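Local coordinates for protein DMATS type aromatic prenyltransferase (Micromonospora olivasterospora, PDB 6ZRY) that probably transfers a dimethylallyl group to tryptophan, as a 6-dimethylallyl tryptophan synthase with the ABBA-barrel fold of aromatic prenyltransferases, at residues G173-A178 with E266-P271; S229-V234 with V272-Y277; R209-L214 with S261-E266; R117-T122 with S164-R169; T110-S115 with L202-Q207. All blocks are in the same frame, centred on the assembly; numbering follows the deposited sequence. Where two conformers were deposited one is given.

Contact 1 of 5, residues G173-A178 with E266-P271; sequences GASYRA and EGADRP
The first turn of helix 174-182 runs against the loop 266-271, and the backbones come closest where Ser175 CA lies 4.3 Å from Arg270 CA. Ser175 CA-H also faces the carbonyl of Asp269, with CA 3.4 Å from Asp269 O. Ser175 is the central side chain. Its OG is anti to its own carbonyl carbon (chi1 -62°), which turns the hydroxyl to the loop backbone at Ala268 to Arg270. There Ser175 OG donates a hydrogen bond to water 2, 2.7 Å away. Ser175 CB rests on the proline ring, 3.8 Å from Pro271 CD. Ala268 O accepts a hydrogen bond from each of two waters. Water 2 leads from it to Ser175 OG, and water 1 to the N-H of Ala174. On the next turn Ala178 CB packs 3.5 Å from Asp269 O. That oxygen is also held by Arg270 NH1 at 3.0 Å, which approaches from above the carbonyl plane. Asp269 binds calcium in a structure of this protein, but no calcium is bound to it here. Its carboxylate leads away from the helix. The contact therefore joins helix to loop mainly through small side chains, backbone oxygens and two bridging waters. No charge pair crosses it, and Arg270 meets the helix only by packing against Ala178 CB.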
# COMPACT_ATOMS: atom_id res chain seq x y z
N GLY A 173 20.74 -2.11 7.21
CA GLY A 173 21.62 -1.61 6.15
C GLY A 173 22.22 -2.74 5.32
O GLY A 173 22.39 -2.52 4.13
N ALA A 174 22.51 -3.90 5.92
CA ALA A 174 23.22 -5.01 5.23
C ALA A 174 22.29 -5.62 4.18
O ALA A 174 22.75 -5.82 3.02
CB ALA A 174 23.71 -6.04 6.21
N SER A 175 21.02 -5.89 4.51
CA SER A 175 20.05 -6.45 3.52
C SER A 175 19.85 -5.42 2.42
O SER A 175 19.81 -5.79 1.21
CB SER A 175 18.77 -6.86 4.14
OG SER A 175 19.00 -7.89 5.08
N TYR A 176 19.78 -4.15 2.81
CA TYR A 176 19.61 -3.06 1.84
C TYR A 176 20.82 -3.02 0.92
O TYR A 176 20.66 -2.86 -0.31
CB TYR A 176 19.38 -1.72 2.56
CG TYR A 176 19.25 -0.56 1.62
CD1 TYR A 176 18.22 -0.49 0.68
CD2 TYR A 176 20.17 0.49 1.65
CE1 TYR A 176 18.11 0.58 -0.19
CE2 TYR A 176 20.05 1.57 0.79
CZ TYR A 176 19.02 1.61 -0.14
OH TYR A 176 18.92 2.70 -0.97
N ARG A 177 22.02 -3.15 1.48
CA ARG A 177 23.29 -3.14 0.69
C ARG A 177 23.22 -4.31 -0.32
O ARG A 177 23.56 -4.09 -1.48
CB ARG A 177 24.53 -3.20 1.59
CG ARG A 177 25.08 -1.82 1.96
CD ARG A 177 26.39 -1.84 2.74
NE ARG A 177 26.15 -2.08 4.15
CZ ARG A 177 26.32 -3.24 4.80
NH1 ARG A 177 26.76 -4.32 4.17
NH2 ARG A 177 26.05 -3.32 6.08
N ALA A 178 22.73 -5.47 0.11
CA ALA A 178 22.52 -6.66 -0.75
C ALA A 178 21.57 -6.29 -1.90
O ALA A 178 21.85 -6.67 -3.05
CB ALA A 178 21.98 -7.82 0.06
N GLU A 266 16.66 -6.76 11.75
CA GLU A 266 17.93 -6.72 12.52
C GLU A 266 18.67 -8.06 12.43
O GLU A 266 18.02 -9.12 12.56
CB GLU A 266 17.64 -6.47 13.99
CG GLU A 266 17.37 -5.04 14.31
CD GLU A 266 17.41 -4.78 15.81
OE1 GLU A 266 16.55 -4.07 16.29
OE2 GLU A 266 18.30 -5.35 16.48
N GLY A 267 19.97 -7.99 12.22
CA GLY A 267 20.87 -9.15 12.29
C GLY A 267 20.87 -10.01 11.04
O GLY A 267 21.62 -10.99 11.02
N ALA A 268 20.07 -9.67 10.01
CA ALA A 268 20.00 -10.42 8.73
C ALA A 268 20.79 -9.65 7.67
O ALA A 268 20.82 -8.38 7.76
CB ALA A 268 18.57 -10.63 8.31
N ASP A 269 21.40 -10.34 6.69
CA ASP A 269 22.11 -9.65 5.58
C ASP A 269 21.34 -9.84 4.27
O ASP A 269 21.79 -9.31 3.26
CB ASP A 269 23.58 -10.06 5.51
CG ASP A 269 23.85 -11.43 4.90
OD1 ASP A 269 22.86 -12.19 4.70
OD2 ASP A 269 25.10 -11.73 4.62
N ARG A 270 20.22 -10.56 4.29
CA ARG A 270 19.29 -10.65 3.12
C ARG A 270 17.89 -10.27 3.62
O ARG A 270 17.56 -10.51 4.78
CB ARG A 270 19.31 -12.06 2.48
CG ARG A 270 20.67 -12.52 1.91
CD ARG A 270 21.08 -11.81 0.61
NE ARG A 270 22.40 -12.26 0.11
CZ ARG A 270 23.59 -11.77 0.52
NH1 ARG A 270 23.65 -10.80 1.41
NH2 ARG A 270 24.73 -12.26 0.02
N PRO A 271 17.05 -9.62 2.79
CA PRO A 271 15.65 -9.40 3.16
C PRO A 271 15.03 -10.75 3.54
O PRO A 271 15.42 -11.73 2.92
CB PRO A 271 14.99 -8.81 1.91
CG PRO A 271 16.17 -8.23 1.10
CD PRO A 271 17.37 -9.08 1.46
O HOH W 1 21.06 -5.42 8.44
O HOH W 2 18.92 -6.15 7.14

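Contact 2 of 5, residues S229-V234 with V272-Y277; sequences SVVDGV and VGYSIY
The Tyr274 ring meets Val231 near its root, where Val231 CG2 lies 4.1 Å from Tyr274 CD1. The ring also packs edge-to-face with Tyr262 of the neighbouring strand. Ile239, Val224 and Ala228, from the two helices on this side of the sheet, also touch Tyr274. The fold is the ABBA barrel, and here a type II beta turn, Val231 to Val234, lies against the start of strand 273-278. Gly233 takes the third place of the turn with a positive phi of 74°, as is usual there. The turn's own bond, from Val234 N to Val231 O, is weak at 3.5 Å. Two valines of the turn meet on one carbon. Val231 CG2 and Val234 CG1 each lie 3.8 Å from Tyr274 CB, and both side chains cross the tyrosine at about a right angle. Tyr274 CG is anti to its backbone N (chi1 179°), which carries the ring onward past the turn and leaves CB to the valines. No hydrogen bond joins the two segments. A backbone bond between Asp232 and Pro271 ties them just beside the contact. Val231 CG1 sits 3.8 Å from Gly273 N, a buried nitrogen that has no hydrogen-bond partner in the model.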
# COMPACT_ATOMS: atom_id res chain seq x y z
N SER A 229 15.13 -12.37 -6.02
CA SER A 229 15.96 -13.54 -5.67
C SER A 229 17.00 -13.20 -4.59
O SER A 229 17.59 -14.16 -4.07
CB SER A 229 16.59 -14.17 -6.89
OG SER A 229 17.47 -13.28 -7.52
N VAL A 230 17.22 -11.92 -4.22
CA VAL A 230 18.10 -11.58 -3.05
C VAL A 230 17.40 -11.98 -1.75
O VAL A 230 18.10 -12.09 -0.72
CB VAL A 230 18.58 -10.11 -2.98
CG1 VAL A 230 19.37 -9.71 -4.22
CG2 VAL A 230 17.45 -9.13 -2.72
N VAL A 231 16.09 -12.18 -1.76
CA VAL A 231 15.33 -12.54 -0.53
C VAL A 231 15.48 -14.03 -0.25
O VAL A 231 15.22 -14.87 -1.17
CB VAL A 231 13.86 -12.16 -0.66
CG1 VAL A 231 13.08 -12.47 0.62
CG2 VAL A 231 13.70 -10.68 -1.08
N ASP A 232 15.74 -14.33 1.02
CA ASP A 232 15.72 -15.68 1.63
C ASP A 232 14.48 -16.45 1.24
O ASP A 232 13.38 -15.99 1.58
CB ASP A 232 15.70 -15.61 3.15
CG ASP A 232 17.07 -15.52 3.77
OD1 ASP A 232 18.03 -15.22 3.03
OD2 ASP A 232 17.17 -15.78 4.98
N GLY A 233 14.68 -17.58 0.57
CA GLY A 233 13.67 -18.63 0.43
C GLY A 233 12.56 -18.28 -0.54
O GLY A 233 11.60 -19.05 -0.59
N VAL A 234 12.67 -17.21 -1.33
CA VAL A 234 11.65 -16.93 -2.38
C VAL A 234 11.83 -17.89 -3.56
O VAL A 234 12.99 -18.18 -3.96
CB VAL A 234 11.60 -15.48 -2.87
CG1 VAL A 234 11.34 -14.52 -1.74
CG2 VAL A 234 12.83 -15.10 -3.67
N VAL A 272 14.09 -10.75 4.50
CA VAL A 272 13.46 -11.98 5.07
C VAL A 272 12.02 -12.12 4.59
O VAL A 272 11.34 -13.08 5.00
CB VAL A 272 13.53 -11.98 6.60
CG1 VAL A 272 14.99 -12.02 7.07
CG2 VAL A 272 12.80 -10.79 7.21
N GLY A 273 11.53 -11.17 3.82
CA GLY A 273 10.16 -11.18 3.30
C GLY A 273 10.16 -10.44 2.01
O GLY A 273 10.98 -9.48 1.89
N TYR A 274 9.33 -10.89 1.08
CA TYR A 274 9.15 -10.28 -0.25
C TYR A 274 7.67 -10.29 -0.59
O TYR A 274 7.03 -11.32 -0.37
CB TYR A 274 9.91 -11.05 -1.31
CG TYR A 274 9.72 -10.48 -2.68
CD1 TYR A 274 10.40 -9.35 -3.07
CD2 TYR A 274 8.84 -11.07 -3.58
CE1 TYR A 274 10.22 -8.80 -4.32
CE2 TYR A 274 8.67 -10.54 -4.85
CZ TYR A 274 9.34 -9.40 -5.21
OH TYR A 274 9.17 -8.87 -6.44
N SER A 275 7.16 -9.20 -1.15
CA SER A 275 5.84 -9.16 -1.82
C SER A 275 5.99 -8.60 -3.21
O SER A 275 6.79 -7.71 -3.40
CB SER A 275 4.84 -8.36 -1.05
OG SER A 275 4.62 -8.97 0.21
N ILE A 276 5.24 -9.14 -4.14
CA ILE A 276 5.07 -8.63 -5.52
C ILE A 276 3.64 -8.06 -5.62
O ILE A 276 2.69 -8.73 -5.13
CB ILE A 276 5.37 -9.73 -6.57
CG1 ILE A 276 5.20 -9.23 -8.00
CG2 ILE A 276 4.56 -11.00 -6.36
CD1 ILE A 276 6.18 -8.21 -8.44
N TYR A 277 3.52 -6.87 -6.16
CA TYR A 277 2.24 -6.14 -6.31
C TYR A 277 2.00 -5.94 -7.77
O TYR A 277 2.74 -5.21 -8.43
CB TYR A 277 2.25 -4.81 -5.55
CG TYR A 277 2.68 -4.90 -4.11
CD1 TYR A 277 4.03 -5.01 -3.78
CD2 TYR A 277 1.77 -4.85 -3.07
CE1 TYR A 277 4.45 -5.12 -2.47
CE2 TYR A 277 2.17 -4.93 -1.75
CZ TYR A 277 3.52 -5.07 -1.45
OH TYR A 277 3.95 -5.15 -0.15

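Contact 3 of 5, residues R209-L214 with S261-E266; sequences RVKLYL and SYTFTE
Val210 O accepts the N-H of Phe264 at 2.8 Å, in a nearly straight bond (173°), and the CA-H of Thr263 also faces this oxygen. Phe264 O takes the N-H of Val210 in return. Leu212 and Tyr262 make the second such pair, with Tyr262 N 2.8 Å from Leu212 O. The strands are antiparallel, and Val210, Leu212, Tyr262 and Phe264 share one face. There Phe264 CE2 touches Leu212 CB at 3.6 Å, and Tyr262 CE1 meets Leu214 CD2 at 3.9 Å. The helices 159-170 and 174-182 pack on this face. On the other face Ser261 CB stands over the centre of the Tyr213 ring, 3.7 Å from its centroid and 7° off the normal. Tyr213 OH bonds Tyr148 OH, and Ser261 OG bonds Tyr277 OH. With an alanine at Tyr213, Ser261 CB would probably lose its aromatic partner and Tyr148 OH its hydroxyl mate. Thr263 CG2 lies over one face of the Arg209 guanidinium, and water 3 joins Arg209 NE to Thr265 OG1. Tyr213 lies about 5 Å from the bound tryptophan at the nearest side-chain atom and meets Phe197 of the pocket edge-to-face. This is the ABBA arrangement, with an antiparallel barrel lining the substrate site and helices packed outside.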
# COMPACT_ATOMS: atom_id res chain seq x y z
N ARG A 209 12.64 -2.86 12.03
CA ARG A 209 12.07 -3.54 10.85
C ARG A 209 11.57 -2.47 9.89
O ARG A 209 10.94 -1.50 10.36
CB ARG A 209 10.98 -4.49 11.34
CG ARG A 209 10.11 -5.09 10.24
CD ARG A 209 9.09 -6.02 10.89
NE ARG A 209 9.65 -7.36 10.89
CZ ARG A 209 9.14 -8.39 10.24
NH1 ARG A 209 9.75 -9.57 10.30
NH2 ARG A 209 8.02 -8.26 9.54
N VAL A 210 11.92 -2.59 8.63
CA VAL A 210 11.51 -1.64 7.56
C VAL A 210 11.02 -2.45 6.36
O VAL A 210 11.64 -3.49 6.03
CB VAL A 210 12.66 -0.72 7.15
CG1 VAL A 210 12.31 0.14 5.94
CG2 VAL A 210 13.14 0.14 8.32
N LYS A 211 9.96 -1.99 5.72
CA LYS A 211 9.52 -2.53 4.45
C LYS A 211 9.82 -1.49 3.38
O LYS A 211 9.28 -0.38 3.49
CB LYS A 211 8.06 -2.91 4.60
CG LYS A 211 7.56 -3.95 3.66
CD LYS A 211 6.28 -4.60 4.22
CE LYS A 211 5.29 -4.99 3.17
NZ LYS A 211 4.10 -5.66 3.77
N LEU A 212 10.73 -1.80 2.45
CA LEU A 212 11.08 -0.91 1.34
C LEU A 212 10.39 -1.38 0.08
O LEU A 212 10.53 -2.56 -0.27
CB LEU A 212 12.60 -0.90 1.16
CG LEU A 212 13.14 0.08 0.12
CD1 LEU A 212 12.93 1.52 0.54
CD2 LEU A 212 14.60 -0.19 -0.16
N TYR A 213 9.73 -0.48 -0.62
CA TYR A 213 9.03 -0.79 -1.88
C TYR A 213 9.78 -0.18 -3.05
O TYR A 213 10.10 1.04 -2.96
CB TYR A 213 7.62 -0.22 -1.86
CG TYR A 213 6.63 -0.83 -0.90
CD1 TYR A 213 6.79 -0.74 0.48
CD2 TYR A 213 5.44 -1.38 -1.37
CE1 TYR A 213 5.86 -1.24 1.36
CE2 TYR A 213 4.49 -1.88 -0.49
CZ TYR A 213 4.70 -1.81 0.88
OH TYR A 213 3.77 -2.26 1.77
N LEU A 214 10.05 -0.97 -4.08
CA LEU A 214 10.72 -0.55 -5.34
C LEU A 214 9.69 -0.63 -6.47
O LEU A 214 9.03 -1.66 -6.55
CB LEU A 214 11.87 -1.49 -5.66
CG LEU A 214 13.21 -1.21 -5.03
CD1 LEU A 214 13.12 -1.14 -3.53
CD2 LEU A 214 14.21 -2.33 -5.43
N SER A 261 8.25 -5.33 -2.69
CA SER A 261 8.62 -4.86 -1.34
C SER A 261 9.52 -5.89 -0.66
O SER A 261 9.41 -7.09 -0.94
CB SER A 261 7.43 -4.50 -0.50
OG SER A 261 6.74 -5.64 -0.07
N TYR A 262 10.46 -5.36 0.11
CA TYR A 262 11.53 -6.08 0.81
C TYR A 262 11.41 -5.79 2.28
O TYR A 262 11.36 -4.63 2.66
CB TYR A 262 12.88 -5.61 0.25
CG TYR A 262 13.03 -5.90 -1.22
CD1 TYR A 262 12.55 -5.04 -2.20
CD2 TYR A 262 13.55 -7.12 -1.62
CE1 TYR A 262 12.63 -5.36 -3.55
CE2 TYR A 262 13.67 -7.44 -2.96
CZ TYR A 262 13.23 -6.56 -3.93
OH TYR A 262 13.36 -6.94 -5.24
N THR A 263 11.38 -6.82 3.10
CA THR A 263 11.34 -6.69 4.55
C THR A 263 12.75 -6.84 5.10
O THR A 263 13.33 -7.92 4.92
CB THR A 263 10.36 -7.68 5.18
OG1 THR A 263 9.09 -7.44 4.61
CG2 THR A 263 10.26 -7.51 6.67
N PHE A 264 13.26 -5.78 5.71
CA PHE A 264 14.60 -5.69 6.34
C PHE A 264 14.43 -5.85 7.84
O PHE A 264 13.58 -5.15 8.45
CB PHE A 264 15.29 -4.36 6.04
CG PHE A 264 15.43 -4.05 4.57
CD1 PHE A 264 15.80 -5.03 3.66
CD2 PHE A 264 15.21 -2.77 4.10
CE1 PHE A 264 15.97 -4.73 2.31
CE2 PHE A 264 15.37 -2.48 2.75
CZ PHE A 264 15.74 -3.46 1.86
N THR A 265 15.21 -6.74 8.42
CA THR A 265 15.15 -7.04 9.86
C THR A 265 16.57 -7.03 10.45
O THR A 265 17.55 -7.26 9.69
CB THR A 265 14.38 -8.34 10.08
OG1 THR A 265 14.10 -8.37 11.47
CG2 THR A 265 15.15 -9.57 9.61
N GLU A 266 16.66 -6.76 11.75
CA GLU A 266 17.93 -6.72 12.52
C GLU A 266 18.67 -8.06 12.43
O GLU A 266 18.02 -9.12 12.56
CB GLU A 266 17.64 -6.47 13.99
CG GLU A 266 17.37 -5.04 14.31
CD GLU A 266 17.41 -4.78 15.81
OE1 GLU A 266 16.55 -4.07 16.29
OE2 GLU A 266 18.30 -5.35 16.48
O HOH W 3 11.58 -8.58 12.70

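Contact 4 of 5, residues R117-T122 with S164-R169; sequences RDLFAT and SEALHR
Leu119 points its CB at the helix of Ala166 and Arg169. CG, anti to the carbonyl carbon of Leu119 (chi1 -61°), stands over one face of the Arg169 guanidinium, 3.7 Å from Arg169 NH1. The branches then part. CD1 presses onto the helix backbone and lies 3.4 Å from Ala166 CA, tighter than a usual carbon contact. It also meets Ala166 CB at 3.8 Å. CD2 lies over the same guanidinium, 3.3 Å from Arg169 NH2, and touches Glu165 CG. With Leu119 on its face, the guanidinium gives its edge to Asp118. It grips the carboxylate end-on with two nitrogens. Arg169 NH1 lies 2.6 Å from Asp118 OD1, and Arg169 NH2 lies 3.2 Å from Asp118 OD2. Both oxygens are met on their syn side, and the two planes are only 6° apart. Arg169 NH1 has a second acceptor in Ser115 O, so the group is probably well fixed in rotation. Phe120 adds an apolar touch, with CE1 4.0 Å from Ala166 CB. The short helix 117-120 thus packs on helix 159-170, where Leu162 also touches Leu119 and Phe120. Phe198 of strand 193-201 touches Ala166, and its ring meets that of Phe120, which brings the sheet up to both helices.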
# COMPACT_ATOMS: atom_id res chain seq x y z
N ARG A 117 13.40 10.99 11.43
CA ARG A 117 12.53 12.12 11.01
C ARG A 117 13.33 13.19 10.25
O ARG A 117 12.89 13.60 9.16
CB ARG A 117 11.89 12.75 12.26
CG ARG A 117 10.62 13.54 11.99
CD ARG A 117 9.88 13.87 13.28
NE ARG A 117 9.32 12.68 13.92
CZ ARG A 117 8.26 12.00 13.49
NH1 ARG A 117 7.85 10.94 14.16
NH2 ARG A 117 7.59 12.39 12.40
N ASP A 118 14.46 13.62 10.80
CA ASP A 118 15.29 14.72 10.25
C ASP A 118 15.83 14.36 8.87
O ASP A 118 16.11 15.31 8.11
CB ASP A 118 16.43 15.14 11.20
CG ASP A 118 17.55 14.14 11.36
OD1 ASP A 118 17.31 13.08 11.95
OD2 ASP A 118 18.67 14.44 10.91
N LEU A 119 16.00 13.07 8.55
CA LEU A 119 16.50 12.65 7.23
C LEU A 119 15.44 12.92 6.17
O LEU A 119 15.82 13.26 5.06
CB LEU A 119 16.90 11.16 7.24
CG LEU A 119 18.00 10.79 8.22
CD1 LEU A 119 18.24 9.29 8.19
CD2 LEU A 119 19.30 11.54 7.90
N PHE A 120 14.15 12.79 6.51
CA PHE A 120 13.02 13.03 5.59
C PHE A 120 12.55 14.48 5.67
O PHE A 120 11.93 14.91 4.74
CB PHE A 120 11.87 12.04 5.84
CG PHE A 120 12.24 10.59 5.57
CD1 PHE A 120 12.94 9.86 6.52
CD2 PHE A 120 11.87 9.96 4.39
CE1 PHE A 120 13.27 8.53 6.30
CE2 PHE A 120 12.21 8.63 4.16
CZ PHE A 120 12.91 7.91 5.11
N ALA A 121 12.84 15.20 6.75
CA ALA A 121 12.25 16.53 7.02
C ALA A 121 12.78 17.51 5.98
O ALA A 121 14.00 17.56 5.76
CB ALA A 121 12.54 17.00 8.43
N THR A 122 11.87 18.27 5.37
CA THR A 122 12.19 19.29 4.35
C THR A 122 11.00 20.22 4.22
O THR A 122 9.84 19.73 4.33
CB THR A 122 12.58 18.66 3.01
OG1 THR A 122 12.85 19.73 2.10
CG2 THR A 122 11.52 17.74 2.44
N SER A 164 19.71 4.78 2.61
CA SER A 164 20.94 4.20 3.20
C SER A 164 21.15 4.75 4.62
O SER A 164 21.42 3.93 5.59
CB SER A 164 22.16 4.46 2.34
OG SER A 164 23.31 4.04 3.04
N GLU A 165 21.02 6.06 4.79
CA GLU A 165 21.32 6.73 6.08
C GLU A 165 20.21 6.40 7.09
O GLU A 165 20.55 6.15 8.26
CB GLU A 165 21.52 8.23 5.90
CG GLU A 165 22.20 8.87 7.09
CD GLU A 165 23.30 8.04 7.75
OE1 GLU A 165 23.12 7.70 8.92
OE2 GLU A 165 24.34 7.72 7.07
N ALA A 166 18.94 6.36 6.67
CA ALA A 166 17.82 5.99 7.57
C ALA A 166 17.99 4.55 8.06
O ALA A 166 17.81 4.31 9.27
CB ALA A 166 16.51 6.21 6.89
N LEU A 167 18.32 3.59 7.17
CA LEU A 167 18.48 2.18 7.59
C LEU A 167 19.70 2.05 8.50
O LEU A 167 19.58 1.38 9.52
CB LEU A 167 18.60 1.29 6.36
CG LEU A 167 17.33 1.16 5.54
CD1 LEU A 167 17.58 0.26 4.35
CD2 LEU A 167 16.20 0.63 6.39
N HIS A 168 20.82 2.72 8.20
CA HIS A 168 22.02 2.71 9.09
C HIS A 168 21.64 3.18 10.50
O HIS A 168 22.00 2.50 11.48
CB HIS A 168 23.15 3.57 8.50
CG HIS A 168 24.33 3.65 9.39
ND1 HIS A 168 24.93 2.52 9.90
CD2 HIS A 168 24.98 4.69 9.91
CE1 HIS A 168 25.90 2.88 10.69
NE2 HIS A 168 25.95 4.19 10.72
N ARG A 169 20.91 4.27 10.61
CA ARG A 169 20.49 4.80 11.93
C ARG A 169 19.69 3.74 12.68
O ARG A 169 19.77 3.71 13.88
CB ARG A 169 19.64 6.04 11.81
CG ARG A 169 20.43 7.27 11.43
CD ARG A 169 20.06 8.42 12.31
NE ARG A 169 20.57 9.65 11.75
CZ ARG A 169 19.86 10.74 11.53
NH1 ARG A 169 18.58 10.79 11.86
NH2 ARG A 169 20.46 11.79 11.00

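Contact 5 of 5, residues T110-S115 with L202-Q207; sequences TSRLDS and LHDGPQ
Asp204 sets its two oxygens against the start of helix 111-114, and both take hydrogen bonds. Its OD1 takes the backbone N-H of Arg112 at 2.8 Å (165°), on the syn side. Its OD2 is met by Ser111 OG at 2.5 Å, from above the carboxylate plane. Ser111 N adds a weak bond to OD2. The negative charge at this helix start is likely to be favourable. Thr110 holds the N-cap position, but its OG1 bonds Asp114 OD1 instead. Water 4 extends the polar network. It accepts from Leu113 N and donates to Asp204 OD1, 2.6 Å away, and to Leu202 O.

The loop 202-207 connects two neighbouring antiparallel strands of the ABBA barrel, 193-201 and 209-220. The contact thus ties this connection to the short helix that follows helix 88-106.

The Arg112 chain is bent at chi2 (-138°) and reaches along the loop. Its NH2 meets Gly205 O at 2.7 Å, nearly straight (168°) and in the guanidinium plane, while NH1 makes a weak bond to the same oxygen. The Gln207 carbonyl carbon lies over one face. An alanine at Arg112 takes away both donors to Gly205 O, and the Gly205-Gln207 part of the loop would probably be less firmly held to the helix. Glu266 is a long, weak ion partner of NH1.

The apolar contacts centre on Leu202 CD1. It touches Leu113 CD2 and Thr110 CG2, each at 3.8 Å, and Thr110 CG2 also lies 3.5 Å from Leu202 O.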
# COMPACT_ATOMS: atom_id res chain seq x y z
N THR A 110 7.48 5.80 19.73
CA THR A 110 7.77 6.12 18.30
C THR A 110 9.24 6.52 18.14
O THR A 110 9.55 7.23 17.17
CB THR A 110 6.86 7.24 17.82
OG1 THR A 110 7.18 8.38 18.62
CG2 THR A 110 5.39 6.88 17.94
N SER A 111 10.11 6.05 19.04
CA SER A 111 11.53 6.45 19.10
C SER A 111 12.24 6.05 17.80
O SER A 111 13.04 6.84 17.33
CB SER A 111 12.21 5.86 20.30
OG SER A 111 12.46 4.49 20.08
N ARG A 112 11.97 4.87 17.25
CA ARG A 112 12.63 4.41 16.00
C ARG A 112 12.25 5.34 14.85
O ARG A 112 13.15 5.85 14.18
CB ARG A 112 12.28 2.95 15.66
CG ARG A 112 12.87 1.94 16.62
CD ARG A 112 13.42 0.71 15.89
NE ARG A 112 14.01 -0.27 16.80
CZ ARG A 112 13.32 -1.08 17.57
NH1 ARG A 112 13.94 -1.94 18.36
NH2 ARG A 112 12.00 -1.04 17.57
N LEU A 113 10.95 5.58 14.65
CA LEU A 113 10.43 6.53 13.63
C LEU A 113 11.03 7.93 13.90
O LEU A 113 11.55 8.55 12.95
CB LEU A 113 8.89 6.54 13.67
CG LEU A 113 8.21 7.56 12.76
CD1 LEU A 113 8.51 7.27 11.28
CD2 LEU A 113 6.70 7.60 12.99
N ASP A 114 11.01 8.39 15.15
CA ASP A 114 11.54 9.74 15.53
C ASP A 114 13.02 9.84 15.15
O ASP A 114 13.44 10.94 14.68
CB ASP A 114 11.30 10.03 17.01
CG ASP A 114 9.83 10.21 17.35
OD1 ASP A 114 9.45 9.87 18.48
OD2 ASP A 114 9.09 10.66 16.48
N SER A 115 13.78 8.74 15.30
CA SER A 115 15.24 8.73 15.11
C SER A 115 15.61 9.03 13.64
O SER A 115 16.78 9.41 13.42
CB SER A 115 15.85 7.45 15.63
OG SER A 115 15.78 6.41 14.65
N LEU A 202 4.41 2.36 13.37
CA LEU A 202 4.40 3.57 14.21
C LEU A 202 5.04 3.21 15.56
O LEU A 202 5.88 3.97 16.05
CB LEU A 202 2.95 4.03 14.39
CG LEU A 202 2.76 5.29 15.22
CD1 LEU A 202 3.51 6.47 14.62
CD2 LEU A 202 1.30 5.63 15.36
N HIS A 203 4.66 2.06 16.09
CA HIS A 203 5.09 1.57 17.43
C HIS A 203 6.45 0.89 17.31
O HIS A 203 6.58 -0.03 16.48
CB HIS A 203 4.03 0.62 17.99
CG HIS A 203 4.34 0.12 19.35
ND1 HIS A 203 4.76 0.96 20.36
CD2 HIS A 203 4.30 -1.13 19.88
CE1 HIS A 203 4.97 0.24 21.46
NE2 HIS A 203 4.70 -1.04 21.19
N ASP A 204 7.42 1.31 18.11
CA ASP A 204 8.70 0.56 18.29
C ASP A 204 8.37 -0.90 18.62
O ASP A 204 7.75 -1.14 19.64
CB ASP A 204 9.55 1.13 19.42
CG ASP A 204 9.99 2.56 19.21
OD1 ASP A 204 10.04 3.00 18.05
OD2 ASP A 204 10.28 3.23 20.23
N GLY A 205 8.79 -1.83 17.77
CA GLY A 205 8.73 -3.28 18.07
C GLY A 205 9.98 -3.73 18.84
O GLY A 205 10.86 -2.91 19.13
N PRO A 206 10.10 -5.03 19.17
CA PRO A 206 11.29 -5.55 19.84
C PRO A 206 12.58 -5.34 19.03
O PRO A 206 13.61 -5.21 19.62
CB PRO A 206 11.01 -7.06 20.00
CG PRO A 206 9.93 -7.35 18.96
CD PRO A 206 9.11 -6.08 18.88
N GLN A 207 12.49 -5.29 17.70
CA GLN A 207 13.67 -5.06 16.82
C GLN A 207 13.28 -4.12 15.67
O GLN A 207 12.07 -3.99 15.35
CB GLN A 207 14.24 -6.40 16.36
CG GLN A 207 13.22 -7.36 15.78
CD GLN A 207 13.82 -8.70 15.43
OE1 GLN A 207 15.03 -8.93 15.57
NE2 GLN A 207 12.96 -9.60 14.95
O HOH W 4 8.78 3.75 15.94

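Contact 3 is the buried one, a strand pair of the barrel held by backbone bonds, apolar toward the helices and more polar on the other face. Contacts 1, 2 and 5 are partly buried and lie at loops, and contact 4 is on the surface. Contacts 3, 1 and 2 use, in chain order, strand 258-265, the loop after it and strand 273-278, and contact 3 shares Glu266 with contact 1. Contact 2 is purely apolar, contact 1 combines small side chains with two bridging waters, and contacts 4 and 5 use charged side chains. Arg169 NH1 joins contact 4 to Ser115 O of contact 5. Leu167, on the helix of contact 4, packs on Tyr176 of contact 1 and Val210 of contact 3.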